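Local coordinates for protein oxidoreductase, fmn-binding (Shewanella oneidensis, PDB 4AWU) that binds flavin mononucleotide and, as an Old Yellow Enzyme relative, probably reduces carbon-carbon double bonds with electrons taken from NADH or NADPH, at residues S62-G67 with L101-R106; M40-Y45 with W83-E88. The protein carries 1 engineered substitution. All coordinates share one frame; numbering follows the deposited sequence.

Contact 1: residues S62-G67 with L101-R106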
loop_
_atom_site.group_PDB
_atom_site.type_symbol
_atom_site.label_atom_id
_atom_site.label_comp_id
_atom_site.label_asym_id
_atom_site.label_seq_id
_atom_site.Cartn_x
_atom_site.Cartn_y
_atom_site.Cartn_z
ATOM N N SER A 62 2.231 -6.865 -12.431
ATOM C CA SER A 62 2.805 -7.660 -13.510
ATOM C C SER A 62 3.701 -8.734 -12.918
ATOM O O SER A 62 4.028 -8.691 -11.733
ATOM C CB SER A 62 3.650 -6.774 -14.420
ATOM O OG SER A 62 4.847 -6.396 -13.762
ATOM N N PRO A 63 4.131 -9.692 -13.751
ATOM C CA PRO A 63 5.052 -10.724 -13.270
ATOM C C PRO A 63 6.357 -10.161 -12.708
ATOM O O PRO A 63 6.903 -10.736 -11.770
ATOM C CB PRO A 63 5.320 -11.561 -14.524
ATOM C CG PRO A 63 4.101 -11.382 -15.356
ATOM C CD PRO A 63 3.664 -9.966 -15.122
ATOM N N THR A 64 6.846 -9.054 -13.262
ATOM C CA THR A 64 8.128 -8.501 -12.823
ATOM C C THR A 64 7.962 -7.436 -11.737
ATOM O O THR A 64 8.933 -6.799 -11.327
ATOM C CB THR A 64 8.934 -7.920 -14.013
ATOM O OG1 THR A 64 8.188 -6.874 -14.645
ATOM C CG2 THR A 64 9.231 -9.014 -15.032
ATOM N N ALA A 65 6.732 -7.265 -11.261
ATOM C CA ALA A 65 6.429 -6.287 -10.220
ATOM C C ALA A 65 6.403 -6.936 -8.838
ATOM O O ALA A 65 6.323 -6.252 -7.819
ATOM C CB ALA A 65 5.093 -5.636 -10.511
ATOM N N LYS A 66 6.473 -8.264 -8.815
ATOM C CA LYS A 66 6.373 -9.043 -7.586
ATOM C C LYS A 66 7.691 -9.078 -6.816
ATOM O O LYS A 66 8.762 -9.217 -7.406
ATOM C CB LYS A 66 5.956 -10.464 -7.957
ATOM C CG LYS A 66 5.799 -11.432 -6.809
ATOM C CD LYS A 66 5.454 -12.789 -7.389
ATOM C CE LYS A 66 5.318 -13.867 -6.345
ATOM N NZ LYS A 66 5.129 -15.180 -7.022
ATOM N N GLY A 67 7.609 -8.969 -5.493
ATOM C CA GLY A 67 8.793 -8.998 -4.656
ATOM C C GLY A 67 8.875 -10.191 -3.725
ATOM O O GLY A 67 9.967 -10.598 -3.335
ATOM N N LEU A 101 -1.969 -1.142 -5.720
ATOM C CA LEU A 101 -1.192 -1.556 -6.882
ATOM C C LEU A 101 0.292 -1.482 -6.578
ATOM O O LEU A 101 0.819 -0.421 -6.237
ATOM C CB LEU A 101 -1.510 -0.669 -8.077
ATOM C CG LEU A 101 -2.980 -0.590 -8.471
ATOM C CD1 LEU A 101 -3.090 0.126 -9.804
ATOM C CD2 LEU A 101 -3.621 -1.973 -8.537
ATOM N N TRP A 102 0.966 -2.610 -6.750
ATOM C CA TRP A 102 2.328 -2.776 -6.273
ATOM C C TRP A 102 3.312 -3.037 -7.399
ATOM O O TRP A 102 3.083 -3.903 -8.247
ATOM C CB TRP A 102 2.363 -3.978 -5.338
ATOM C CG TRP A 102 3.448 -3.972 -4.320
ATOM C CD1 TRP A 102 4.361 -2.987 -4.085
ATOM C CD2 TRP A 102 3.720 -5.009 -3.373
ATOM N NE1 TRP A 102 5.185 -3.350 -3.045
ATOM C CE2 TRP A 102 4.813 -4.589 -2.594
ATOM C CE3 TRP A 102 3.142 -6.255 -3.110
ATOM C CZ2 TRP A 102 5.342 -5.372 -1.570
ATOM C CZ3 TRP A 102 3.667 -7.028 -2.092
ATOM C CH2 TRP A 102 4.755 -6.585 -1.336
ATOM N N HIS A 103 4.405 -2.284 -7.401
ATOM C CA HIS A 103 5.588 -2.666 -8.150
ATOM C C HIS A 103 6.792 -2.470 -7.234
ATOM O O HIS A 103 7.066 -1.360 -6.771
ATOM C CB HIS A 103 5.726 -1.862 -9.443
ATOM C CG HIS A 103 6.690 -2.465 -10.410
ATOM N ND1 HIS A 103 8.010 -2.685 -10.088
ATOM C CD2 HIS A 103 6.532 -2.910 -11.677
ATOM C CE1 HIS A 103 8.628 -3.231 -11.121
ATOM N NE2 HIS A 103 7.752 -3.381 -12.096
ATOM N N VAL A 104 7.489 -3.564 -6.946
ATOM C CA VAL A 104 8.543 -3.553 -5.933
ATOM C C VAL A 104 9.864 -3.022 -6.454
ATOM O O VAL A 104 10.736 -2.633 -5.676
ATOM C CB VAL A 104 8.799 -4.955 -5.360
ATOM C CG1 VAL A 104 7.534 -5.497 -4.705
ATOM C CG2 VAL A 104 9.305 -5.896 -6.447
ATOM N N GLY A 105 10.030 -3.044 -7.768
ATOM C CA GLY A 105 11.198 -2.458 -8.380
ATOM C C GLY A 105 12.373 -3.323 -7.997
ATOM O O GLY A 105 12.340 -4.538 -8.189
ATOM N N ARG A 106 13.396 -2.707 -7.420
ATOM C CA ARG A 106 14.627 -3.411 -7.095
ATOM C C ARG A 106 14.491 -4.323 -5.888
ATOM O O ARG A 106 15.397 -5.103 -5.602
ATOM C CB ARG A 106 15.742 -2.406 -6.827
ATOM C CG ARG A 106 15.627 -1.718 -5.482
ATOM C CD ARG A 106 16.671 -0.633 -5.330
ATOM N NE ARG A 106 16.624 -0.015 -4.010
ATOM C CZ ARG A 106 17.452 0.940 -3.601
ATOM N NH1 ARG A 106 18.399 1.397 -4.410
ATOM N NH2 ARG A 106 17.330 1.439 -2.383
HETATM O O HOH W 1 11.478 -5.435 -10.626
HETATM O O HOH W 2 8.081 -4.430 -14.635
#

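Contact 2: residues M40-Y45 with W83-E88. With 4CH (4-chlorophenol), chain F.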
loop_
_atom_site.group_PDB
_atom_site.type_symbol
_atom_site.label_atom_id
_atom_site.label_comp_id
_atom_site.label_asym_id
_atom_site.label_seq_id
_atom_site.Cartn_x
_atom_site.Cartn_y
_atom_site.Cartn_z
ATOM N N MET A 40 -9.926 -17.853 1.602
ATOM C CA MET A 40 -9.558 -17.464 2.958
ATOM C C MET A 40 -9.280 -15.964 3.010
ATOM O O MET A 40 -9.531 -15.312 4.023
ATOM C CB MET A 40 -8.357 -18.271 3.465
ATOM C CG MET A 40 -7.031 -17.982 2.793
ATOM S SD MET A 40 -5.690 -18.924 3.559
ATOM C CE MET A 40 -6.172 -20.606 3.164
ATOM N N MET A 41 -8.777 -15.411 1.910
ATOM C CA MET A 41 -8.543 -13.973 1.850
ATOM C C MET A 41 -9.867 -13.219 1.827
ATOM O O MET A 41 -10.012 -12.193 2.484
ATOM C CB MET A 41 -7.692 -13.618 0.633
ATOM C CG MET A 41 -6.252 -14.079 0.761
ATOM S SD MET A 41 -5.359 -13.996 -0.795
ATOM C CE MET A 41 -5.526 -12.262 -1.207
ATOM N N ALA A 42 -10.838 -13.734 1.079
ATOM C CA ALA A 42 -12.158 -13.117 1.034
ATOM C C ALA A 42 -12.789 -13.103 2.425
ATOM O O ALA A 42 -13.348 -12.092 2.854
ATOM C CB ALA A 42 -13.056 -13.849 0.047
ATOM N N ILE A 43 -12.686 -14.225 3.134
ATOM C CA ILE A 43 -13.206 -14.317 4.491
ATOM C C ILE A 43 -12.487 -13.311 5.386
ATOM O O ILE A 43 -13.108 -12.561 6.136
ATOM C CB ILE A 43 -12.999 -15.727 5.083
ATOM C CG1 ILE A 43 -13.773 -16.775 4.276
ATOM C CG2 ILE A 43 -13.405 -15.753 6.546
ATOM C CD1 ILE A 43 -15.253 -16.499 4.156
ATOM N N TYR A 44 -11.164 -13.312 5.280
ATOM C CA TYR A 44 -10.296 -12.453 6.074
ATOM C C TYR A 44 -10.647 -10.976 5.934
ATOM O O TYR A 44 -10.764 -10.262 6.924
ATOM C CB TYR A 44 -8.859 -12.715 5.644
ATOM C CG TYR A 44 -7.837 -11.656 5.977
ATOM C CD1 TYR A 44 -7.383 -11.473 7.275
ATOM C CD2 TYR A 44 -7.289 -10.872 4.977
ATOM C CE1 TYR A 44 -6.425 -10.522 7.569
ATOM C CE2 TYR A 44 -6.327 -9.922 5.256
ATOM C CZ TYR A 44 -5.900 -9.750 6.554
ATOM O OH TYR A 44 -4.941 -8.813 6.839
ATOM N N TYR A 45 -10.817 -10.516 4.702
ATOM C CA TYR A 45 -11.158 -9.120 4.471
ATOM C C TYR A 45 -12.589 -8.821 4.911
ATOM O O TYR A 45 -12.866 -7.763 5.465
ATOM C CB TYR A 45 -10.967 -8.757 3.000
ATOM C CG TYR A 45 -9.531 -8.496 2.608
ATOM C CD1 TYR A 45 -8.854 -7.378 3.081
ATOM C CD2 TYR A 45 -8.858 -9.354 1.745
ATOM C CE1 TYR A 45 -7.545 -7.125 2.706
ATOM C CE2 TYR A 45 -7.553 -9.109 1.373
ATOM C CZ TYR A 45 -6.902 -7.996 1.855
ATOM O OH TYR A 45 -5.601 -7.752 1.482
ATOM N N TRP A 83 -9.863 -11.704 -6.850
ATOM C CA TRP A 83 -10.090 -10.444 -6.154
ATOM C C TRP A 83 -11.569 -10.088 -6.148
ATOM O O TRP A 83 -12.063 -9.507 -5.192
ATOM C CB TRP A 83 -9.290 -9.307 -6.795
ATOM C CG TRP A 83 -7.890 -9.178 -6.281
ATOM C CD1 TRP A 83 -6.749 -9.144 -7.023
ATOM C CD2 TRP A 83 -7.482 -9.057 -4.911
ATOM N NE1 TRP A 83 -5.654 -9.005 -6.205
ATOM C CE2 TRP A 83 -6.077 -8.950 -4.903
ATOM C CE3 TRP A 83 -8.167 -9.027 -3.694
ATOM C CZ2 TRP A 83 -5.343 -8.819 -3.725
ATOM C CZ3 TRP A 83 -7.436 -8.893 -2.522
ATOM C CH2 TRP A 83 -6.039 -8.791 -2.549
ATOM N N ARG A 84 -12.276 -10.436 -7.219
ATOM C CA ARG A 84 -13.704 -10.137 -7.308
ATOM C C ARG A 84 -14.486 -10.790 -6.169
ATOM O O ARG A 84 -15.380 -10.183 -5.578
ATOM C CB ARG A 84 -14.259 -10.572 -8.672
ATOM C CG ARG A 84 -15.777 -10.686 -8.728
ATOM C CD ARG A 84 -16.474 -9.350 -8.510
ATOM N NE ARG A 84 -16.343 -8.461 -9.662
ATOM C CZ ARG A 84 -17.036 -7.337 -9.827
ATOM N NH1 ARG A 84 -17.925 -6.954 -8.920
ATOM N NH2 ARG A 84 -16.845 -6.593 -10.910
ATOM N N ILE A 85 -14.140 -12.024 -5.844
ATOM C CA ILE A 85 -14.813 -12.708 -4.752
ATOM C C ILE A 85 -14.501 -12.007 -3.432
ATOM O O ILE A 85 -15.360 -11.902 -2.552
ATOM C CB ILE A 85 -14.427 -14.191 -4.700
ATOM C CG1 ILE A 85 -15.046 -14.915 -5.899
ATOM C CG2 ILE A 85 -14.905 -14.823 -3.397
ATOM C CD1 ILE A 85 -14.529 -16.312 -6.114
ATOM N N VAL A 86 -13.274 -11.511 -3.302
ATOM C CA VAL A 86 -12.903 -10.735 -2.126
ATOM C C VAL A 86 -13.738 -9.460 -2.032
ATOM O O VAL A 86 -14.323 -9.173 -0.993
ATOM C CB VAL A 86 -11.410 -10.354 -2.130
ATOM C CG1 VAL A 86 -11.110 -9.402 -0.979
ATOM C CG2 VAL A 86 -10.539 -11.597 -2.039
ATOM N N THR A 87 -13.802 -8.687 -3.114
ATOM C CA THR A 87 -14.515 -7.414 -3.060
ATOM C C THR A 87 -16.017 -7.611 -2.855
ATOM O O THR A 87 -16.661 -6.813 -2.183
ATOM C CB THR A 87 -14.269 -6.555 -4.310
ATOM O OG1 THR A 87 -14.777 -7.224 -5.469
ATOM C CG2 THR A 87 -12.781 -6.276 -4.479
ATOM N N GLU A 88 -16.571 -8.676 -3.422
ATOM C CA GLU A 88 -17.984 -8.984 -3.215
ATOM C C GLU A 88 -18.243 -9.356 -1.759
ATOM O O GLU A 88 -19.238 -8.936 -1.163
ATOM C CB GLU A 88 -18.436 -10.116 -4.140
ATOM C CG GLU A 88 -18.531 -9.718 -5.608
ATOM C CD GLU A 88 -19.535 -8.607 -5.853
ATOM O OE1 GLU A 88 -20.546 -8.535 -5.122
ATOM O OE2 GLU A 88 -19.314 -7.804 -6.783
HETATM CL CL9 4CH F . -19.777 -12.698 -7.304
HETATM C C4 4CH F . -19.537 -11.811 -8.766
HETATM C C5 4CH F . -18.790 -12.359 -9.800
HETATM C C6 4CH F . -18.601 -11.643 -10.974
HETATM C C1 4CH F . -19.160 -10.379 -11.108
HETATM O O7 4CH F . -18.976 -9.662 -12.268
HETATM C C2 4CH F . -19.906 -9.832 -10.072
HETATM C C3 4CH F . -20.095 -10.549 -8.900
#

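Contact 1: residues S62-G67 with L101-R106
A65 sits over the face of the H103 imidazole where two loops meet at the C-terminal mouth of the TIM barrel, one following strand 53-60, the other leaving strand 96-102. The apolar part of the contact centres on this CH-pi contact: A65 CA stands 3.6 Å from the centroid of the H103 ring, almost on its normal, and A65 CB comes down over the same face to 3.3 Å from H103 CD2. With CG anti to the backbone N (chi1 -164°), the imidazole is swung out to lie under A65. Beside it the methyls of V104 pack against the backbone of 65-67 in van der Waals contact: V104 CG1 approaches G67 N at 3.6 Å, while CG2 lies nearest A65 O and then K66 O. That same CG1 also rests on a face of the W102 indole, whose other neighbours include Y68, H181 and a bound 4-chlorophenol close to the flavin.

The direct polar tie between the segments is a single backbone bond, V104 N to A65 O, 3.1 Å long. Water 1 adds a bridge, donating to both T64 O and G105 O. Two partners lie in the plane of the imidazole: water 2, doubtfully placed, near H103 NE2, and G105 N, which gives H103 ND1 a weak hydrogen bond of 3.1 Å.

Contact 2: residues M40-Y45 with W83-E88
Two outer helices of the TIM barrel, 39-47 and 77-93, pack side by side here, both running the same way as in successive beta-alpha units. The short segments' axes approach to 8.2 Å and cross at -24°. Such closeness is possible because small A42 faces the neighbouring helix: its CB lies 3.8 Å from V86 CA, and I85 CG2 touches the same methyl from the more exposed side.

V86 fits between A42 and Y45 by using its two methyls differently. CG2 reaches the A42 backbone, whereas V86 CG1, anti to the backbone N (chi1 173°), comes obliquely to the Y45 ring, 3.5 Å from Y45 CD2. Toward strand 53-60, W83 brings the benzo end of its indole back to the partner helix. Y45 CE2 meets the indole edge in its plane, 3.9 Å from W83 CZ3, and M41, bent at its last torsion, sets CE 3.8 Å from W83 CH2. Polar ends are tied to the strand below: Y45 OH bonds to E57 and W83 NE1 to T59.

On the side of helix 77-93 turned from this seam, R84 NH1 forms a salt bridge with E88 OE2, 2.7 Å long and nearly in the guanidinium plane. A 4-chlorophenol lies over one guanidinium face, the two planes nearly parallel, with C2 3.4 Å above the R84 plane but offset toward the rim of the group. Cutting R84 back to an alanine is likely to leave the E88 carboxylate without this salt-bridge mate and the chlorophenol without the flat group beneath it. Neighbouring parallel helices packed by apolar side chains outside the strands are typical of the beta/alpha (TIM) barrel.

Both contacts are largely buried, yet they belong to different layers of one barrel: contact 1 gathers loops at the mouth, its centre about 12 Å from the chain centre; contact 2 joins helices outside the strands, about 17 Å out, with I85 exposed at its edge. Their nearest atoms are about 8 Å apart, so they do not touch. They are nonetheless joined through the chain, since helix 77-93 leads into strand 96-102, on which 101-106 begins. Contact 1 mixes backbone bonding, waters and an imidazole face, next to W102 of the 4-chlorophenol pocket near the flavin; contact 2 has no hydrogen bond across its seam, and R84 meets another chlorophenol on the helix's outer side.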